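PDB 4EZI: Alpha/beta hydrolase from Legionella pneumophila subsp. pneumophila str. Philadelphia 1, which is of unproven function but has the alpha/beta-hydrolase fold and may act as a triacylglycerol lipase. Local coordinates for residues S228-K233 with S237-I242; T83-N88 with L222-Y227. All coordinates share one frame; numbering follows the deposited sequence.

In the fold
Both contacts use helix 218-233, which lies in the long helical insertion between strands 193-197 and 310-314, and their centres are 14 Å apart. Contact 2 is the deeper, its centre about 13 Å from the centre of the chain, and reaches across to the loop after strand 74-80, so it ties the insertion to the alpha/beta core, beside the presumed active site. The centre of contact 1 lies about 23 Å from that of the chain, and the contact joins the helix end to its own sequel. Contact 2 combines a phenol-to-carbonyl hydrogen bond with ring packing; contact 1 relies on a CH-pi contact and apolar packing. They meet where Phe239 CE1 lies 3.5 Å from Tyr227 CD1.

Contact 1 (S228-K233 with S237-I242); sequences SLQTYK and SGFDEI
Glu241 OE1 is gripped twice by Ser237, the residue whose carbonyl carbon faces the amide end of Gln230. The backbone Ser237 N donates to Glu241 OE1 at 2.9 Å and 167°, nearly along the C-O axis of the carboxylate, while Ser237 OG approaches Glu241 OE1 at 2.7 Å on its anti side; the two donors come from opposite faces of the carboxylate plane. Because Glu241 OE2 forms a salt bridge with Arg290, both oxygens are held and rotation of the group is probably restricted. Between the segments the evidence is of packing. Gln230 CG sits over one face of the Phe239 ring, a CH-pi contact 4.0 Å from the centroid and 30° off the normal. With chi1 at 176°, Gln230 places CG anti to the backbone N, and so over the ring, and a bend at the next torsion turns the amide away, leaving the amide plane almost perpendicular to the ring. The C-terminal end of helix 218-233 thus packs against the weakly bonded helical turn 239-242, which follows after a short linker, within the helical insertion of this alpha/beta-hydrolase fold. Ile242 CD1 fills in beside the same side chain, 3.8 Å from Gln230 CB. At the amide end, Gln230 NE2 lies 3.7 Å from Gly238 CA, and Gln230 OE1 is bonded to the backbone N of Trp236 in the linker between the segments. Thr231 OG1 comes to the rim of the Phe239 ring near its plane, 3.5 Å from Phe239 CZ, while bonded to the carbonyl of Tyr227 one turn back.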
ATOM      1  N   SER A 228     -15.178   7.522   1.632  1.00  6.80           N
ATOM      2  CA  SER A 228     -15.175   6.083   1.432  1.00  7.03           C
ATOM      3  C   SER A 228     -15.716   5.342   2.655  1.00  6.25           C
ATOM      4  O   SER A 228     -16.480   4.380   2.520  1.00  7.77           O
ATOM      5  CB  SER A 228     -13.737   5.644   1.104  1.00  8.56           C
ATOM      6  OG  SER A 228     -13.683   4.236   0.908  1.00 10.02           O
ATOM      7  N   LEU A 229     -15.330   5.770   3.859  1.00  6.64           N
ATOM      8  CA  LEU A 229     -15.810   5.082   5.045  1.00  7.62           C
ATOM      9  C   LEU A 229     -17.321   5.240   5.216  1.00  7.23           C
ATOM     10  O   LEU A 229     -18.017   4.273   5.535  1.00  8.00           O
ATOM     11  CB  LEU A 229     -15.051   5.523   6.298  1.00  8.03           C
ATOM     12  CG  LEU A 229     -15.162   4.564   7.484  1.00  9.78           C
ATOM     13  CD1 LEU A 229     -14.466   3.218   7.187  1.00 12.16           C
ATOM     14  CD2 LEU A 229     -14.554   5.199   8.716  1.00 11.16           C
ATOM     15  N   GLN A 230     -17.828   6.454   5.034  1.00  7.31           N
ATOM     16  CA  GLN A 230     -19.268   6.656   5.144  1.00  7.55           C
ATOM     17  C   GLN A 230     -19.988   5.880   4.039  1.00  7.59           C
ATOM     18  O   GLN A 230     -21.053   5.303   4.290  1.00  9.25           O
ATOM     19  CB  GLN A 230     -19.605   8.147   5.089  1.00  7.38           C
ATOM     20  CG  GLN A 230     -21.090   8.455   5.093  1.00  8.02           C
ATOM     21  CD  GLN A 230     -21.806   8.058   6.383  1.00  7.37           C
ATOM     22  OE1 GLN A 230     -21.183   7.766   7.395  1.00  9.30           O
ATOM     23  NE2 GLN A 230     -23.142   8.033   6.334  1.00 10.31           N
ATOM     24  N   THR A 231     -19.449   5.859   2.827  1.00  8.18           N
ATOM     25  CA  THR A 231     -20.054   5.087   1.727  1.00  8.82           C
ATOM     26  C   THR A 231     -20.241   3.622   2.087  1.00  8.01           C
ATOM     27  O   THR A 231     -21.330   3.067   1.924  1.00 10.40           O
ATOM     28  CB  THR A 231     -19.224   5.209   0.431  1.00  7.92           C
ATOM     29  OG1 THR A 231     -19.279   6.558  -0.045  1.00  8.56           O
ATOM     30  CG2 THR A 231     -19.717   4.249  -0.651  1.00  9.86           C
ATOM     31  N   TYR A 232     -19.193   3.005   2.625  1.00  8.30           N
ATOM     32  CA  TYR A 232     -19.234   1.561   2.860  1.00  9.04           C
ATOM     33  C   TYR A 232     -19.828   1.175   4.211  1.00  9.92           C
ATOM     34  O   TYR A 232     -20.410   0.102   4.319  1.00 12.19           O
ATOM     35  CB  TYR A 232     -17.831   0.944   2.715  1.00  9.82           C
ATOM     36  CG  TYR A 232     -17.447   0.800   1.264  1.00  7.77           C
ATOM     37  CD1 TYR A 232     -18.094  -0.146   0.485  1.00  9.82           C
ATOM     38  CD2 TYR A 232     -16.486   1.613   0.658  1.00  8.22           C
ATOM     39  CE1 TYR A 232     -17.815  -0.275  -0.858  1.00 11.37           C
ATOM     40  CE2 TYR A 232     -16.193   1.459  -0.694  1.00  8.60           C
ATOM     41  CZ  TYR A 232     -16.847   0.492  -1.436  1.00  9.34           C
ATOM     42  OH  TYR A 232     -16.603   0.300  -2.775  1.00 12.44           O
ATOM     43  N   LYS A 233     -19.699   2.030   5.215  1.00  9.41           N
ATOM     44  CA  LYS A 233     -20.051   1.662   6.608  1.00  9.90           C
ATOM     45  C   LYS A 233     -21.158   2.503   7.236  1.00 10.48           C
ATOM     46  O   LYS A 233     -21.728   2.098   8.240  1.00 12.38           O
ATOM     47  CB  LYS A 233     -18.819   1.717   7.499  1.00 10.36           C
ATOM     48  CG  LYS A 233     -17.668   0.873   7.014  1.00 12.64           C
ATOM     49  CD  LYS A 233     -18.029  -0.624   6.897  1.00 14.11           C
ATOM     50  CE  LYS A 233     -16.855  -1.476   6.409  1.00 15.51           C
ATOM     51  NZ  LYS A 233     -17.308  -2.856   6.059  1.00 17.56           N
ATOM     52  N   SER A 237     -24.641   9.952  10.173  1.00 10.04           N
ATOM     53  CA  SER A 237     -26.029  10.033   9.717  1.00 11.19           C
ATOM     54  C   SER A 237     -26.113  10.202   8.211  1.00 11.87           C
ATOM     55  O   SER A 237     -27.057   9.760   7.591  1.00 15.20           O
ATOM     56  CB  SER A 237     -26.781  11.145  10.434  1.00 11.10           C
ATOM     57  OG  SER A 237     -26.135  12.396  10.281  1.00 11.67           O
ATOM     58  N   GLY A 238     -25.131  10.889   7.633  1.00 10.77           N
ATOM     59  CA  GLY A 238     -25.070  11.133   6.212  1.00 11.32           C
ATOM     60  C   GLY A 238     -23.835  11.964   5.902  1.00  9.00           C
ATOM     61  O   GLY A 238     -23.108  12.378   6.801  1.00 10.62           O
ATOM     62  N   PHE A 239     -23.641  12.246   4.621  1.00  8.96           N
ATOM     63  CA  PHE A 239     -22.479  12.969   4.197  1.00  8.24           C
ATOM     64  C   PHE A 239     -22.488  14.413   4.681  1.00  7.96           C
ATOM     65  O   PHE A 239     -21.423  15.024   4.762  1.00  9.34           O
ATOM     66  CB  PHE A 239     -22.315  12.912   2.678  1.00  8.85           C
ATOM     67  CG  PHE A 239     -22.037  11.524   2.143  1.00  8.87           C
ATOM     68  CD1 PHE A 239     -20.818  10.919   2.328  1.00  9.09           C
ATOM     69  CD2 PHE A 239     -23.000  10.834   1.448  1.00 12.11           C
ATOM     70  CE1 PHE A 239     -20.569   9.657   1.844  1.00 10.25           C
ATOM     71  CE2 PHE A 239     -22.749   9.558   0.938  1.00 12.88           C
ATOM     72  CZ  PHE A 239     -21.546   8.976   1.145  1.00 11.29           C
ATOM     73  N   ASP A 240     -23.661  14.978   4.936  1.00  8.16           N
ATOM     74  CA  ASP A 240     -23.766  16.381   5.334  1.00  7.75           C
ATOM     75  C   ASP A 240     -23.469  16.617   6.801  1.00  7.61           C
ATOM     76  O   ASP A 240     -23.220  17.744   7.205  1.00  8.45           O
ATOM     77  CB  ASP A 240     -25.131  16.933   4.948  1.00  9.32           C
ATOM     78  CG  ASP A 240     -25.504  16.536   3.544  1.00 11.43           C
ATOM     79  OD1 ASP A 240     -24.685  16.817   2.652  1.00 16.40           O
ATOM     80  OD2 ASP A 240     -26.558  15.895   3.361  1.00 15.00           O
ATOM     81  N   GLU A 241     -23.462  15.560   7.599  1.00  7.54           N
ATOM     82  CA  GLU A 241     -22.949  15.635   8.962  1.00  7.49           C
ATOM     83  C   GLU A 241     -21.424  15.815   8.919  1.00  7.24           C
ATOM     84  O   GLU A 241     -20.848  16.485   9.775  1.00  7.55           O
ATOM     85  CB  GLU A 241     -23.304  14.355   9.738  1.00  8.00           C
ATOM     86  CG  GLU A 241     -22.713  14.375  11.143  1.00  8.44           C
ATOM     87  CD  GLU A 241     -23.026  13.178  12.041  1.00  9.31           C
ATOM     88  OE1 GLU A 241     -23.880  12.327  11.690  1.00  9.45           O
ATOM     89  OE2 GLU A 241     -22.420  13.142  13.153  1.00 10.97           O
ATOM     90  N   ILE A 242     -20.778  15.177   7.943  1.00  6.64           N
ATOM     91  CA  ILE A 242     -19.330  15.141   7.820  1.00  7.23           C
ATOM     92  C   ILE A 242     -18.815  16.386   7.108  1.00  6.72           C
ATOM     93  O   ILE A 242     -17.996  17.141   7.652  1.00  7.19           O
ATOM     94  CB  ILE A 242     -18.900  13.860   7.065  1.00  7.34           C
ATOM     95  CG1 ILE A 242     -19.387  12.599   7.785  1.00  8.12           C
ATOM     96  CG2 ILE A 242     -17.400  13.841   6.870  1.00  7.87           C
ATOM     97  CD1 ILE A 242     -19.201  11.358   6.991  1.00 10.81           C
TER

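Contact 2 (T83-N88 with L222-Y227); sequences TRFERN and LAYFFY
Tyr224 OH donates to Arg84 O at 2.7 Å, the one hydrogen bond between these segments; the hydroxyl lies in the carbonyl plane, with a C=O...donor angle of 151°. The ring leaves helix 218-233 with chi1 at -161°, CG lying opposite the backbone N, and so spans the gap to the loop after strand 74-80. The aromatic contact is different in kind: the Phe85 and Tyr224 rings are inclined by 29° and slid apart, with centroids 5.0 Å apart, so they barely overlap, yet Phe85 CE1 closes to 3.4 Å from Tyr224 CD2. Aliphatic packing comes from Thr83, whose CG2 meets the Tyr224 ring at its edge, 3.9 Å from Tyr224 CE2, and also lies over one face of Phe85 toward the rim. The Tyr131 ring stacks on Tyr224 and its OH is hydrogen-bonded to Thr83 OG1, while Val261 and Ile264 of helix 261-267 touch Phe85. The Thr83 side chain also borders the residues of a probable Ser-His-Asp triad and lies near a bound di(hydroxyethyl)ether. Since a carbonyl oxygen can only accept, the phenol must supply the proton, and together with the packed ring this bond links the helical insertion to a loop beside the presumed active site.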
ATOM      1  N   THR A  83      -1.551   5.818  -2.091  1.00  6.81           N
ATOM      2  CA  THR A  83      -2.891   6.358  -2.386  1.00  6.48           C
ATOM      3  C   THR A  83      -3.018   6.652  -3.866  1.00  6.74           C
ATOM      4  O   THR A  83      -2.190   7.371  -4.436  1.00  7.19           O
ATOM      5  CB  THR A  83      -3.116   7.668  -1.632  1.00  7.08           C
ATOM      6  OG1 THR A  83      -3.009   7.448  -0.235  1.00  8.23           O
ATOM      7  CG2 THR A  83      -4.473   8.286  -1.963  1.00  7.91           C
ATOM      8  N   ARG A  84      -4.076   6.114  -4.463  1.00  6.65           N
ATOM      9  CA  ARG A  84      -4.434   6.421  -5.826  1.00  6.81           C
ATOM     10  C   ARG A  84      -5.887   6.849  -5.847  1.00  7.21           C
ATOM     11  O   ARG A  84      -6.757   6.147  -5.337  1.00  8.22           O
ATOM     12  CB  ARG A  84      -4.213   5.215  -6.747  1.00  6.80           C
ATOM     13  CG  ARG A  84      -2.787   4.696  -6.713  1.00  7.34           C
ATOM     14  CD  ARG A  84      -1.762   5.627  -7.319  1.00  8.30           C
ATOM     15  NE  ARG A  84      -0.381   5.184  -7.027  1.00 10.68           N
ATOM     16  CZ  ARG A  84       0.248   4.155  -7.585  1.00 10.81           C
ATOM     17  NH1 ARG A  84      -0.312   3.395  -8.512  1.00 12.22           N
ATOM     18  NH2 ARG A  84       1.484   3.861  -7.183  1.00 13.60           N
ATOM     19  N   PHE A  85      -6.117   8.011  -6.435  1.00  8.01           N
ATOM     20  CA  PHE A  85      -7.442   8.587  -6.584  1.00  8.91           C
ATOM     21  C   PHE A  85      -8.070   8.282  -7.953  1.00  9.70           C
ATOM     22  O   PHE A  85      -9.267   8.547  -8.144  1.00 13.36           O
ATOM     23  CB  PHE A  85      -7.368  10.126  -6.478  1.00 10.17           C
ATOM     24  CG  PHE A  85      -6.865  10.642  -5.159  1.00  9.63           C
ATOM     25  CD1 PHE A  85      -7.701  10.780  -4.089  1.00 11.98           C
ATOM     26  CD2 PHE A  85      -5.549  11.019  -5.018  1.00 10.67           C
ATOM     27  CE1 PHE A  85      -7.201  11.271  -2.879  1.00 12.20           C
ATOM     28  CE2 PHE A  85      -5.061  11.532  -3.817  1.00 11.73           C
ATOM     29  CZ  PHE A  85      -5.878  11.645  -2.762  1.00 11.31           C
ATOM     30  N   GLU A  86      -7.251   7.830  -8.897  1.00  9.35           N
ATOM     31  CA  GLU A  86      -7.643   7.515 -10.261  1.00  8.01           C
ATOM     32  C   GLU A  86      -7.731   6.015 -10.441  1.00  7.95           C
ATOM     33  O   GLU A  86      -6.781   5.258 -10.131  1.00  8.51           O
ATOM     34  CB  GLU A  86      -6.627   8.073 -11.237  1.00 10.05           C
ATOM     35  CG  GLU A  86      -6.398   9.575 -11.115  1.00 14.59           C
ATOM     36  CD  GLU A  86      -5.214  10.063 -11.923  1.00 15.61           C
ATOM     37  OE1 GLU A  86      -5.047   9.615 -13.077  1.00 17.44           O
ATOM     38  OE2 GLU A  86      -4.452  10.915 -11.401  1.00 15.77           O
ATOM     39  N   ARG A  87      -8.856   5.565 -10.981  1.00  7.53           N
ATOM     40  CA  ARG A  87      -9.119   4.138 -11.172  1.00  7.11           C
ATOM     41  C   ARG A  87      -7.983   3.435 -11.922  1.00  6.66           C
ATOM     42  O   ARG A  87      -7.590   2.324 -11.596  1.00  7.08           O
ATOM     43  CB  ARG A  87     -10.455   3.933 -11.939  1.00  8.32           C
ATOM     44  CG  ARG A  87     -10.640   2.519 -12.422  1.00  8.49           C
ATOM     45  CD  ARG A  87     -12.010   2.280 -12.986  1.00 10.65           C
ATOM     46  NE  ARG A  87     -13.060   2.297 -11.991  1.00 10.31           N
ATOM     47  CZ  ARG A  87     -13.328   1.293 -11.168  1.00  8.76           C
ATOM     48  NH1 ARG A  87     -12.617   0.163 -11.168  1.00  9.35           N
ATOM     49  NH2 ARG A  87     -14.345   1.423 -10.336  1.00 11.25           N
ATOM     50  N   ASN A  88      -7.509   4.088 -12.982  1.00  6.89           N
ATOM     51  CA  ASN A  88      -6.574   3.456 -13.888  1.00  6.64           C
ATOM     52  C   ASN A  88      -5.101   3.687 -13.543  1.00  7.15           C
ATOM     53  O   ASN A  88      -4.231   3.114 -14.201  1.00  7.74           O
ATOM     54  CB  ASN A  88      -6.874   3.863 -15.335  1.00  6.95           C
ATOM     55  CG  ASN A  88      -8.153   3.235 -15.819  1.00  7.34           C
ATOM     56  OD1 ASN A  88      -8.209   2.042 -16.084  1.00  9.75           O
ATOM     57  ND2 ASN A  88      -9.220   4.042 -15.915  1.00  7.44           N
ATOM     58  N   LEU A 222      -8.079  13.109   3.655  1.00  5.96           N
ATOM     59  CA  LEU A 222      -9.200  13.063   4.596  1.00  6.66           C
ATOM     60  C   LEU A 222     -10.528  13.009   3.874  1.00  6.54           C
ATOM     61  O   LEU A 222     -11.445  12.313   4.314  1.00  6.95           O
ATOM     62  CB  LEU A 222      -9.150  14.251   5.568  1.00  7.70           C
ATOM     63  CG  LEU A 222      -7.982  14.178   6.553  1.00  7.77           C
ATOM     64  CD1 LEU A 222      -7.845  15.510   7.281  1.00 13.21           C
ATOM     65  CD2 LEU A 222      -8.114  13.036   7.545  1.00 16.29           C
ATOM     66  N   ALA A 223     -10.644  13.760   2.787  1.00  6.02           N
ATOM     67  CA  ALA A 223     -11.861  13.704   1.970  1.00  7.07           C
ATOM     68  C   ALA A 223     -12.095  12.258   1.470  1.00  6.31           C
ATOM     69  O   ALA A 223     -13.189  11.702   1.605  1.00  6.98           O
ATOM     70  CB  ALA A 223     -11.723  14.663   0.799  1.00  7.93           C
ATOM     71  N   TYR A 224     -11.038  11.653   0.946  1.00  6.19           N
ATOM     72  CA  TYR A 224     -11.136  10.279   0.440  1.00  6.31           C
ATOM     73  C   TYR A 224     -11.524   9.319   1.557  1.00  6.25           C
ATOM     74  O   TYR A 224     -12.395   8.454   1.419  1.00  6.78           O
ATOM     75  CB  TYR A 224      -9.787   9.902  -0.177  1.00  7.15           C
ATOM     76  CG  TYR A 224      -9.668   8.743  -1.147  1.00  7.13           C
ATOM     77  CD1 TYR A 224     -10.762   8.089  -1.690  1.00  9.26           C
ATOM     78  CD2 TYR A 224      -8.419   8.370  -1.594  1.00  8.67           C
ATOM     79  CE1 TYR A 224     -10.600   7.131  -2.676  1.00 10.46           C
ATOM     80  CE2 TYR A 224      -8.255   7.403  -2.599  1.00  8.69           C
ATOM     81  CZ  TYR A 224      -9.340   6.783  -3.125  1.00  8.48           C
ATOM     82  OH  TYR A 224      -9.191   5.858  -4.129  1.00 10.12           O
ATOM     83  N   PHE A 225     -10.863   9.459   2.706  1.00  6.08           N
ATOM     84  CA  PHE A 225     -11.065   8.540   3.786  1.00  6.72           C
ATOM     85  C   PHE A 225     -12.498   8.563   4.314  1.00  6.24           C
ATOM     86  O   PHE A 225     -13.147   7.536   4.431  1.00  6.34           O
ATOM     87  CB  PHE A 225     -10.071   8.811   4.942  1.00  6.74           C
ATOM     88  CG  PHE A 225     -10.232   7.844   6.082  1.00  7.07           C
ATOM     89  CD1 PHE A 225      -9.745   6.552   5.971  1.00  8.13           C
ATOM     90  CD2 PHE A 225     -10.936   8.182   7.221  1.00  7.78           C
ATOM     91  CE1 PHE A 225      -9.939   5.620   6.949  1.00  9.16           C
ATOM     92  CE2 PHE A 225     -11.126   7.235   8.216  1.00  9.06           C
ATOM     93  CZ  PHE A 225     -10.623   5.960   8.076  1.00  9.21           C
ATOM     94  N   PHE A 226     -12.986   9.746   4.660  1.00  6.16           N
ATOM     95  CA  PHE A 226     -14.323   9.823   5.231  1.00  6.19           C
ATOM     96  C   PHE A 226     -15.417   9.603   4.200  1.00  6.09           C
ATOM     97  O   PHE A 226     -16.466   9.038   4.516  1.00  6.98           O
ATOM     98  CB  PHE A 226     -14.513  11.107   6.055  1.00  7.39           C
ATOM     99  CG  PHE A 226     -13.726  11.090   7.336  1.00  6.97           C
ATOM    100  CD1 PHE A 226     -14.100  10.249   8.369  1.00  7.73           C
ATOM    101  CD2 PHE A 226     -12.619  11.866   7.483  1.00  7.93           C
ATOM    102  CE1 PHE A 226     -13.367  10.198   9.557  1.00  8.65           C
ATOM    103  CE2 PHE A 226     -11.884  11.832   8.667  1.00  8.69           C
ATOM    104  CZ  PHE A 226     -12.250  10.993   9.692  1.00  8.82           C
ATOM    105  N   TYR A 227     -15.192  10.016   2.945  1.00  6.32           N
ATOM    106  CA  TYR A 227     -16.171   9.724   1.900  1.00  6.89           C
ATOM    107  C   TYR A 227     -16.312   8.210   1.711  1.00  6.17           C
ATOM    108  O   TYR A 227     -17.423   7.658   1.661  1.00  6.94           O
ATOM    109  CB  TYR A 227     -15.798  10.438   0.598  1.00  6.95           C
ATOM    110  CG  TYR A 227     -16.700  10.090  -0.547  1.00  7.77           C
ATOM    111  CD1 TYR A 227     -18.064  10.279  -0.475  1.00  9.44           C
ATOM    112  CD2 TYR A 227     -16.201   9.540  -1.703  1.00  8.68           C
ATOM    113  CE1 TYR A 227     -18.914   9.934  -1.525  1.00  9.25           C
ATOM    114  CE2 TYR A 227     -17.031   9.190  -2.755  1.00  9.70           C
ATOM    115  CZ  TYR A 227     -18.397   9.373  -2.655  1.00 10.06           C
ATOM    116  OH  TYR A 227     -19.237   9.027  -3.703  1.00 12.24           O
TER